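Local coordinates for protein short afifavidin (Afifella pfennigii, PDB 6HDT) that binds biotin and 2-iminobiotin in a strong non-covalent complex, as a dimeric member of the avidin family whose exact biological role is still obscure, at residues A[31-34]-A[40-43]. Sequence-based numbering, arbitrary orientation.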
loop_
_atom_site.group_PDB
_atom_site.type_symbol
_atom_site.label_atom_id
_atom_site.label_comp_id
_atom_site.label_asym_id
_atom_site.label_seq_id
_atom_site.Cartn_x
_atom_site.Cartn_y
_atom_site.Cartn_z
ATOM N N MET A 31 -6.227 13.823 3.835
ATOM C CA MET A 31 -5.466 13.449 2.677
ATOM C C MET A 31 -6.175 13.902 1.436
ATOM O O MET A 31 -7.408 14.057 1.426
ATOM C CB MET A 31 -5.226 11.942 2.673
ATOM C CG MET A 31 -6.471 11.104 2.474
ATOM S SD MET A 31 -6.127 9.344 2.260
ATOM C CE MET A 31 -7.838 8.837 2.065
ATOM N N THR A 32 -5.392 14.053 0.384
ATOM C CA THR A 32 -5.943 14.244 -0.932
ATOM C C THR A 32 -5.514 13.078 -1.818
ATOM O O THR A 32 -4.363 12.650 -1.801
ATOM C CB THR A 32 -5.536 15.612 -1.535
ATOM O OG1 THR A 32 -6.075 16.679 -0.750
ATOM C CG2 THR A 32 -6.012 15.740 -2.971
ATOM N N LEU A 33 -6.464 12.569 -2.591
ATOM C CA LEU A 33 -6.241 11.466 -3.510
ATOM C C LEU A 33 -6.374 11.943 -4.932
ATOM O O LEU A 33 -7.338 12.635 -5.303
ATOM C CB LEU A 33 -7.245 10.323 -3.278
ATOM C CG LEU A 33 -7.184 9.634 -1.914
ATOM C CD1 LEU A 33 -8.256 8.572 -1.835
ATOM C CD2 LEU A 33 -5.812 9.034 -1.670
ATOM N N VAL A 34 -5.429 11.523 -5.739
ATOM C CA VAL A 34 -5.424 11.810 -7.167
ATOM C C VAL A 34 -5.353 10.494 -7.921
ATOM O O VAL A 34 -4.394 9.728 -7.786
ATOM C CB VAL A 34 -4.243 12.726 -7.579
ATOM C CG1 VAL A 34 -4.444 13.233 -8.990
ATOM C CG2 VAL A 34 -4.109 13.904 -6.630
ATOM N N SER A 40 -3.424 3.935 -10.932
ATOM C CA SER A 40 -2.618 4.600 -9.948
ATOM C C SER A 40 -3.410 5.505 -9.008
ATOM O O SER A 40 -4.471 6.043 -9.347
ATOM C CB SER A 40 -1.440 5.349 -10.596
ATOM O OG SER A 40 -1.867 6.475 -11.354
ATOM N N VAL A 41 -2.852 5.645 -7.804
ATOM C CA VAL A 41 -3.326 6.561 -6.782
ATOM C C VAL A 41 -2.108 7.329 -6.317
ATOM O O VAL A 41 -1.077 6.723 -5.957
ATOM C CB VAL A 41 -3.929 5.805 -5.579
ATOM C CG1 VAL A 41 -4.331 6.762 -4.471
ATOM C CG2 VAL A 41 -5.123 4.969 -6.020
ATOM N N SER A 42 -2.212 8.649 -6.334
ATOM C CA SER A 42 -1.194 9.502 -5.727
ATOM C C SER A 42 -1.896 10.495 -4.827
ATOM O O SER A 42 -3.143 10.578 -4.782
ATOM C CB SER A 42 -0.414 10.250 -6.804
ATOM O OG SER A 42 0.393 9.363 -7.541
ATOM N N GLY A 43 -1.102 11.237 -4.094
ATOM C CA GLY A 43 -1.628 12.300 -3.268
ATOM C C GLY A 43 -0.637 12.642 -2.175
ATOM O O GLY A 43 0.573 12.474 -2.347
#
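Val-34 and Ser-42 face each other as a hydrogen-bonded antiparallel pair in the beta hairpin of strands 30-35 and 40-46, the second and third strands of the eight-stranded avidin barrel. Two backbone bonds tie them. Val-34 N gives its hydrogen to Ser-42 O at 2.7 Å. Ser-42 N returns one to Val-34 O at 2.8 Å. Weaker CA-H...O contacts flank this ring. Leu-33 CA approaches Ser-42 O, and Val-41 CA lies 3.5 Å from Val-34 O, so both carbonyl oxygens receive a C-H besides their N-H.

The apolar contact lies on the barrel's inner face, where Leu-33 and Val-41 cross obliquely, CD2 of the leucine 3.9 Å from CG1 of the valine. With CG1 anti to its backbone N (chi1 176°), Val-41 presents that methyl to the leucine. Leu-61 and Ile-70 of the next two strands touch both residues, and such branched, wholly apolar chains suit a buried interior; the bound biotin lies about 12 Å from the side chain of Leu-33. On the other face, Val-34 and Ser-42 are partly exposed, a place that a small polar serine tolerates, while the beta-branched valine fits the extended strand backbone; CB of Val-34 rests 3.7 Å from Ser-42 O.

Opposite Leu-33, in a non-hydrogen-bonded pair, stands Gly-43. The absence of a CB lets its backbone take unusual angles (159/-150°) and come close to the facing strand, bringing Gly-43 CA to 3.1 Å from Thr-32 O in a CA-H...O contact.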